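Local atomic coordinates of AlyGC (PDB entry 5GKD), a protein that probably cleaves the polysaccharide alginate by beta-elimination, as a calcium-binding lyase of polysaccharide lyase family 6. Residues D12-K17 with D22-A27; D33-F38 with Y84-E89; V148-R153 with H164-N169. All blocks are in the same frame, centred on the assembly; numbering follows the deposited sequence.

Contact 1. Residues D12-K17 with D22-A27; sequences DQALKK and DDIILA
Ala14 and Leu15 of helix 8-17 rest on Ile24 of strand 23-26. The helix sits over the N-terminal end of a parallel beta-helix, the fold of the pectate-lyase-like clan. Along 22-27, Asp22 comes first. Asp22 OD2 lies 4.3 Å from Lys17 O, too far for a bond. The opposite charges also stay apart, with Asp22 OD2 6.8 Å from Lys17 NZ. The firmer partners of this carboxylate are elsewhere: OD1 bonds to Ala1 N and OD2 to Lys19 N. Asp23 OD2 forms a salt bridge with Arg51.

Ile24 carries the contact. Its CG1 is anti to the carbonyl carbon (chi1 -59°), and the chain then runs extended, which pushes CD1 out against the helix backbone. Ile24 CD1 lies 3.7 Å from Leu15 CA, and 4.1 Å from Ala14 C. Ile24 CD1 also lies 3.9 Å from Leu15 CD1, as the two chains pass at a slant. Leu15 leads away from the strand overall, yet its CB is still 4.2 Å from Ile24 CD1. Ile24 and, further along, Leu26 both pack on Leu50 of the neighbouring strand 48-52. One isoleucine therefore fills the angle between helix and strand with both of its branches. The second branch serves Ala14: Ala14 CB is 4.3 Å from Ile24 CG2.

Contact 2. Residues D33-F38 with Y84-E89; sequences DFEVLF and YTPTGE
At the subunit interface of the dimer, Glu35 of strand 35-41 lies against Pro86 and Thr87, in the loop between two strands of the parallel beta-helix. The loop is shaped by an ST turn. Thr85 OG1 accepts from Thr87 N at 3.2 Å, with an N-H...O angle of 158°. The same hydroxyl, Thr85 OG1, donates to Glu89 O at 2.7 Å, from a position 58° out of the carbonyl plane. These two bonds pin the turn, which offers the Pro86 ring and the Thr87 methyl to the strand.

Glu35 CG is anti to the carbonyl carbon (chi1 -67°) and the chain beyond is extended, which carries the carboxylate to the loop. The glutamate chain and the proline ring run past one another, heading opposite ways, with Glu35 CD 3.9 Å from Pro86 CG. The carboxylate's charge is met by Lys475 of the second subunit, which forms a salt bridge to Glu35 OE2 and also packs on Pro86 and Thr87. With an alanine here, that lysine would probably lose its charged mate, and Pro86 CG the carboxylate beside it. The other carboxylate oxygen, Glu35 OE1, lies 4.1 Å from Thr87 CG2.

Contact 3. Residues V148-R153 with H164-N169; sequences VTMAVR and HRIDHN. With PO4 (phosphate ion), chain G.
A water oxygen bridges Arg153 and His164 where the two segments come together. It lies 2.8 Å from His164 NE2, in the plane of the ring. It donates to Arg153 O at 3.0 Å, though other acceptors nearby may compete for its protons. The other ring nitrogen, His164 ND1, bonds to Asn133 N, so the imidazole is held at both nitrogens.

The rest of the contact is apolar. Strands 150-152 and 165-167 belong to different faces of the parallel beta-helix, and their side chains meet inside it. Val152 CG1 comes to the edge of the imidazole, 4.0 Å from His164 CD2. Its other methyl, Val152 CG2, lies 4.0 Å from Ile166 CD1. Met150 CG is anti to the backbone N (chi1 176°) and the chain is extended, which sends the methyl across the interior. There it meets Ile166 tip to tip, with Met150 CE 3.8 Å from Ile166 CD1.

The charged groups point elsewhere. Arg153 bends at chi2 (-72°) and chi3 and grips a phosphate, probably from the crystallisation liquor, at the guanidinium edge. Arg153 NE bonds to phosphate O1 at 3.0 Å, and NH2 to O4 at 2.6 Å. Tyr129 and Arg94 also bond to this ion. On the second segment, His168 ND1 donates to the anti lone pair of Asp167 OD2 at 2.6 Å, nearly straight at 174°. Asp167 OD1 pairs with Arg134, and by charge alone with Arg165, whose NE also forms a salt bridge with Glu202. These arginines would probably favour the ionised form of Asp167.

Between the two segments the contact is made by methyl groups and the edge of the imidazole. The buried His164 can sit beside Val152 because a backbone amide and a water satisfy its nitrogens.

Overall arrangement
The three contacts follow one another from the N terminus, and none nests in or crosses another. Contact 1 closes a loop of only four residues and ties the helix over the end of the beta-helix to strand 23-26. Contact 2 spans 45 residues, more than half of them in strands, and joins one coil to a later loop at the dimer interface. Contact 3 closes a ten-residue loop and links two faces deeper in the same domain. Contacts 1 and 2 touch, because Leu15 and Ile24 pack on Phe38. Contact 3 stays apart: its nearest atoms are about 7 Å from contact 2 and about 18 Å from contact 1.

Contact 1. Residues D12-K17 with D22-A27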
# COMPACT_ATOMS: atom_id res chain seq x y z
N ASP A 12 18.15 -24.47 26.16
CA ASP A 12 18.26 -25.74 25.45
C ASP A 12 18.88 -26.81 26.34
O ASP A 12 18.41 -27.96 26.36
CB ASP A 12 19.12 -25.59 24.18
CG ASP A 12 18.44 -24.75 23.10
OD1 ASP A 12 17.20 -24.66 23.08
OD2 ASP A 12 19.18 -24.19 22.27
N GLN A 13 19.94 -26.45 27.07
CA GLN A 13 20.65 -27.44 27.86
C GLN A 13 19.85 -27.86 29.07
O GLN A 13 19.83 -29.04 29.43
CB GLN A 13 22.04 -26.92 28.25
CG GLN A 13 23.01 -26.83 27.06
CD GLN A 13 23.81 -25.51 26.97
OE1 GLN A 13 24.18 -24.90 27.98
NE2 GLN A 13 24.07 -25.08 25.76
N ALA A 14 19.15 -26.92 29.71
CA ALA A 14 18.27 -27.29 30.81
C ALA A 14 17.16 -28.22 30.34
O ALA A 14 16.84 -29.20 31.01
CB ALA A 14 17.69 -26.05 31.48
N LEU A 15 16.56 -27.92 29.18
CA LEU A 15 15.47 -28.76 28.66
C LEU A 15 15.94 -30.19 28.44
O LEU A 15 15.20 -31.13 28.70
CB LEU A 15 14.92 -28.18 27.36
CG LEU A 15 13.73 -28.93 26.73
CD1 LEU A 15 12.51 -28.80 27.62
CD2 LEU A 15 13.42 -28.47 25.31
N LYS A 16 17.18 -30.36 27.97
CA LYS A 16 17.72 -31.70 27.75
C LYS A 16 17.82 -32.47 29.06
O LYS A 16 17.56 -33.68 29.09
CB LYS A 16 19.08 -31.59 27.08
CG LYS A 16 19.58 -32.89 26.49
CD LYS A 16 20.87 -32.67 25.72
CE LYS A 16 21.35 -33.97 25.09
NZ LYS A 16 22.55 -33.76 24.23
N LYS A 17 18.16 -31.79 30.15
CA LYS A 17 18.35 -32.40 31.47
C LYS A 17 17.07 -32.54 32.27
O LYS A 17 17.05 -33.28 33.25
CB LYS A 17 19.31 -31.54 32.30
CG LYS A 17 20.77 -31.70 31.97
CD LYS A 17 21.54 -30.55 32.61
CE LYS A 17 21.24 -30.44 34.10
NZ LYS A 17 21.13 -31.75 34.80
N ASP A 22 10.83 -31.18 37.58
CA ASP A 22 11.74 -30.05 37.50
C ASP A 22 11.03 -28.82 36.93
O ASP A 22 10.07 -28.92 36.17
CB ASP A 22 12.95 -30.38 36.64
CG ASP A 22 13.85 -31.43 37.27
OD1 ASP A 22 13.83 -31.64 38.50
OD2 ASP A 22 14.60 -32.06 36.51
N ASP A 23 11.53 -27.64 37.34
CA ASP A 23 11.12 -26.34 36.82
C ASP A 23 12.29 -25.71 36.07
O ASP A 23 13.37 -25.55 36.63
CB ASP A 23 10.68 -25.39 37.95
CG ASP A 23 9.42 -25.84 38.64
OD1 ASP A 23 9.12 -27.05 38.61
OD2 ASP A 23 8.72 -24.98 39.23
N ILE A 24 12.06 -25.37 34.81
CA ILE A 24 13.00 -24.56 34.04
C ILE A 24 12.59 -23.11 34.24
O ILE A 24 11.44 -22.74 33.97
CB ILE A 24 13.00 -24.95 32.56
CG1 ILE A 24 13.38 -26.42 32.42
CG2 ILE A 24 13.93 -24.03 31.77
CD1 ILE A 24 13.29 -26.95 31.02
N ILE A 25 13.50 -22.28 34.73
CA ILE A 25 13.18 -20.92 35.17
C ILE A 25 13.89 -19.93 34.25
O ILE A 25 15.13 -19.85 34.24
CB ILE A 25 13.58 -20.70 36.63
CG1 ILE A 25 12.84 -21.68 37.54
CG2 ILE A 25 13.28 -19.28 37.04
CD1 ILE A 25 13.20 -21.50 39.01
N LEU A 26 13.12 -19.17 33.48
CA LEU A 26 13.67 -18.08 32.70
C LEU A 26 13.98 -16.91 33.62
O LEU A 26 13.07 -16.38 34.27
CB LEU A 26 12.71 -17.63 31.60
CG LEU A 26 12.24 -18.64 30.55
CD1 LEU A 26 11.41 -17.93 29.47
CD2 LEU A 26 13.41 -19.43 29.96
N ALA A 27 15.25 -16.52 33.67
CA ALA A 27 15.70 -15.43 34.52
C ALA A 27 15.02 -14.11 34.13
O ALA A 27 14.75 -13.85 32.96
CB ALA A 27 17.23 -15.28 34.41

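Contact 2. Residues D33-F38 with Y84-E89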
# COMPACT_ATOMS: atom_id res chain seq x y z
N ASP A 33 13.39 -11.99 20.47
CA ASP A 33 13.46 -12.95 19.37
C ASP A 33 13.66 -14.38 19.87
O ASP A 33 14.48 -15.13 19.33
CB ASP A 33 14.57 -12.57 18.38
CG ASP A 33 14.41 -11.17 17.81
OD1 ASP A 33 13.28 -10.64 17.74
OD2 ASP A 33 15.44 -10.59 17.43
N PHE A 34 12.93 -14.76 20.91
CA PHE A 34 13.06 -16.07 21.54
C PHE A 34 11.88 -16.94 21.12
O PHE A 34 10.78 -16.82 21.67
CB PHE A 34 13.11 -15.92 23.06
CG PHE A 34 13.52 -17.18 23.78
CD1 PHE A 34 14.08 -18.25 23.10
CD2 PHE A 34 13.35 -17.29 25.15
CE1 PHE A 34 14.46 -19.39 23.77
CE2 PHE A 34 13.73 -18.45 25.81
CZ PHE A 34 14.28 -19.49 25.12
N GLU A 35 12.12 -17.84 20.16
CA GLU A 35 11.13 -18.84 19.74
C GLU A 35 11.27 -20.06 20.64
O GLU A 35 12.15 -20.90 20.44
CB GLU A 35 11.33 -19.21 18.27
CG GLU A 35 11.03 -18.09 17.31
CD GLU A 35 11.22 -18.48 15.85
OE1 GLU A 35 10.39 -19.25 15.31
OE2 GLU A 35 12.18 -18.00 15.24
N VAL A 36 10.40 -20.16 21.64
CA VAL A 36 10.50 -21.18 22.68
C VAL A 36 9.83 -22.45 22.19
O VAL A 36 8.65 -22.44 21.83
CB VAL A 36 9.86 -20.71 23.99
CG1 VAL A 36 9.93 -21.80 25.04
CG2 VAL A 36 10.51 -19.41 24.47
N LEU A 37 10.57 -23.56 22.17
CA LEU A 37 10.00 -24.88 21.93
C LEU A 37 10.15 -25.65 23.23
O LEU A 37 11.27 -26.06 23.59
CB LEU A 37 10.67 -25.60 20.76
CG LEU A 37 10.25 -27.06 20.52
CD1 LEU A 37 8.75 -27.17 20.38
CD2 LEU A 37 10.94 -27.66 19.29
N PHE A 38 9.04 -25.81 23.94
CA PHE A 38 8.99 -26.49 25.23
C PHE A 38 8.49 -27.90 24.95
O PHE A 38 7.29 -28.16 24.96
CB PHE A 38 8.08 -25.76 26.20
CG PHE A 38 8.12 -26.29 27.60
CD1 PHE A 38 9.30 -26.73 28.16
CD2 PHE A 38 6.98 -26.33 28.37
CE1 PHE A 38 9.32 -27.21 29.45
CE2 PHE A 38 7.01 -26.80 29.67
CZ PHE A 38 8.16 -27.24 30.21
N TYR A 84 5.82 -9.60 17.98
CA TYR A 84 4.78 -10.35 17.29
C TYR A 84 5.40 -11.65 16.78
O TYR A 84 6.59 -11.70 16.47
CB TYR A 84 4.14 -9.56 16.15
CG TYR A 84 5.13 -9.02 15.13
CD1 TYR A 84 5.79 -7.82 15.34
CD2 TYR A 84 5.39 -9.70 13.95
CE1 TYR A 84 6.67 -7.32 14.41
CE2 TYR A 84 6.28 -9.21 13.02
CZ TYR A 84 6.91 -8.02 13.27
OH TYR A 84 7.80 -7.52 12.35
N THR A 85 4.58 -12.70 16.74
CA THR A 85 5.11 -14.01 16.39
C THR A 85 5.52 -14.04 14.92
O THR A 85 4.80 -13.52 14.06
CB THR A 85 4.09 -15.11 16.66
OG1 THR A 85 4.69 -16.36 16.30
CG2 THR A 85 2.81 -14.92 15.83
N PRO A 86 6.68 -14.62 14.61
CA PRO A 86 7.06 -14.82 13.21
C PRO A 86 6.36 -16.01 12.55
O PRO A 86 6.47 -16.17 11.33
CB PRO A 86 8.57 -15.05 13.29
CG PRO A 86 8.73 -15.73 14.59
CD PRO A 86 7.71 -15.13 15.53
N THR A 87 5.65 -16.84 13.32
CA THR A 87 4.94 -17.98 12.73
C THR A 87 3.45 -17.67 12.67
O THR A 87 3.03 -16.50 12.65
CB THR A 87 5.25 -19.27 13.52
OG1 THR A 87 4.80 -19.14 14.87
CG2 THR A 87 6.75 -19.57 13.53
N GLY A 88 2.64 -18.72 12.63
CA GLY A 88 1.21 -18.53 12.59
C GLY A 88 0.58 -18.23 13.93
O GLY A 88 -0.57 -17.78 13.96
N GLU A 89 1.30 -18.46 15.03
CA GLU A 89 0.72 -18.40 16.36
C GLU A 89 1.75 -17.93 17.37
O GLU A 89 2.93 -18.23 17.24
CB GLU A 89 0.20 -19.77 16.85
CG GLU A 89 -0.50 -20.61 15.82
CD GLU A 89 0.43 -21.35 14.89
OE1 GLU A 89 1.55 -21.71 15.31
OE2 GLU A 89 0.02 -21.58 13.73

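Contact 3. Residues V148-R153 with H164-N169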
# COMPACT_ATOMS: atom_id res chain seq x y z
N VAL A 148 -8.38 -14.87 14.76
CA VAL A 148 -8.97 -15.07 16.07
C VAL A 148 -7.88 -14.93 17.14
O VAL A 148 -6.69 -15.19 16.89
CB VAL A 148 -9.66 -16.45 16.11
CG1 VAL A 148 -8.66 -17.56 16.00
CG2 VAL A 148 -10.53 -16.62 17.39
N THR A 149 -8.26 -14.42 18.31
CA THR A 149 -7.29 -14.34 19.39
C THR A 149 -6.91 -15.73 19.87
O THR A 149 -5.73 -16.06 20.02
CB THR A 149 -7.83 -13.48 20.53
OG1 THR A 149 -8.21 -12.20 20.02
CG2 THR A 149 -6.78 -13.27 21.64
N MET A 150 -7.90 -16.59 20.07
CA MET A 150 -7.67 -17.93 20.58
C MET A 150 -8.60 -18.91 19.89
O MET A 150 -9.79 -18.64 19.75
CB MET A 150 -7.90 -18.01 22.08
CG MET A 150 -7.76 -19.41 22.62
SD MET A 150 -7.83 -19.43 24.41
CE MET A 150 -7.34 -21.12 24.73
N ALA A 151 -8.05 -20.06 19.50
CA ALA A 151 -8.85 -21.08 18.85
C ALA A 151 -8.45 -22.46 19.37
O ALA A 151 -7.34 -22.68 19.83
CB ALA A 151 -8.69 -21.01 17.33
N VAL A 152 -9.40 -23.39 19.30
CA VAL A 152 -9.18 -24.82 19.50
C VAL A 152 -9.25 -25.46 18.12
O VAL A 152 -10.27 -25.34 17.44
CB VAL A 152 -10.24 -25.43 20.43
CG1 VAL A 152 -10.19 -26.94 20.36
CG2 VAL A 152 -10.08 -24.94 21.84
N ARG A 153 -8.18 -26.12 17.71
CA ARG A 153 -8.13 -26.78 16.41
C ARG A 153 -8.58 -28.23 16.54
O ARG A 153 -8.33 -28.89 17.54
CB ARG A 153 -6.72 -26.79 15.82
CG ARG A 153 -6.22 -25.49 15.30
CD ARG A 153 -6.91 -25.09 14.01
NE ARG A 153 -6.15 -25.37 12.79
CZ ARG A 153 -6.74 -25.56 11.62
NH1 ARG A 153 -8.07 -25.55 11.54
NH2 ARG A 153 -6.04 -25.79 10.52
N HIS A 164 -10.73 -29.99 26.50
CA HIS A 164 -9.92 -28.85 26.89
C HIS A 164 -10.71 -27.96 27.83
O HIS A 164 -11.93 -27.85 27.74
CB HIS A 164 -9.49 -28.03 25.66
CG HIS A 164 -8.50 -28.72 24.77
ND1 HIS A 164 -7.48 -29.50 25.25
CD2 HIS A 164 -8.38 -28.72 23.42
CE1 HIS A 164 -6.76 -29.95 24.23
NE2 HIS A 164 -7.30 -29.51 23.11
N ARG A 165 -10.00 -27.31 28.75
CA ARG A 165 -10.61 -26.41 29.73
C ARG A 165 -10.02 -25.01 29.57
O ARG A 165 -8.80 -24.82 29.66
CB ARG A 165 -10.40 -26.94 31.14
CG ARG A 165 -11.03 -26.05 32.19
CD ARG A 165 -10.86 -26.57 33.62
NE ARG A 165 -11.46 -25.63 34.55
CZ ARG A 165 -11.18 -25.54 35.85
NH1 ARG A 165 -10.30 -26.36 36.40
NH2 ARG A 165 -11.80 -24.63 36.58
N ILE A 166 -10.89 -24.03 29.34
CA ILE A 166 -10.50 -22.64 29.14
C ILE A 166 -11.23 -21.80 30.18
O ILE A 166 -12.44 -21.57 30.05
CB ILE A 166 -10.82 -22.17 27.71
CG1 ILE A 166 -10.11 -23.08 26.70
CG2 ILE A 166 -10.47 -20.68 27.54
CD1 ILE A 166 -10.60 -22.96 25.27
N ASP A 167 -10.52 -21.37 31.22
CA ASP A 167 -11.22 -20.86 32.38
C ASP A 167 -10.46 -19.71 33.02
O ASP A 167 -9.23 -19.65 32.96
CB ASP A 167 -11.47 -21.96 33.42
CG ASP A 167 -10.19 -22.47 34.05
OD1 ASP A 167 -9.56 -23.35 33.45
OD2 ASP A 167 -9.81 -22.00 35.14
N HIS A 168 -11.22 -18.80 33.64
CA HIS A 168 -10.67 -17.72 34.45
C HIS A 168 -9.70 -16.84 33.67
O HIS A 168 -8.78 -16.27 34.25
CB HIS A 168 -9.98 -18.26 35.70
CG HIS A 168 -10.90 -18.94 36.65
ND1 HIS A 168 -11.10 -20.31 36.64
CD2 HIS A 168 -11.70 -18.45 37.62
CE1 HIS A 168 -11.97 -20.62 37.58
NE2 HIS A 168 -12.36 -19.51 38.18
N ASN A 169 -9.88 -16.71 32.37
CA ASN A 169 -9.02 -15.84 31.58
C ASN A 169 -9.62 -14.45 31.48
O ASN A 169 -10.84 -14.27 31.52
CB ASN A 169 -8.81 -16.41 30.18
CG ASN A 169 -8.08 -17.74 30.21
OD1 ASN A 169 -6.91 -17.79 30.57
ND2 ASN A 169 -8.77 -18.82 29.85
P PO4 G . -2.70 -25.28 11.03
O1 PO4 G . -3.29 -26.00 12.21
O2 PO4 G . -1.32 -25.80 10.68
O3 PO4 G . -2.63 -23.81 11.37
O4 PO4 G . -3.58 -25.48 9.82
O HOH W 1 -7.50 -29.69 20.29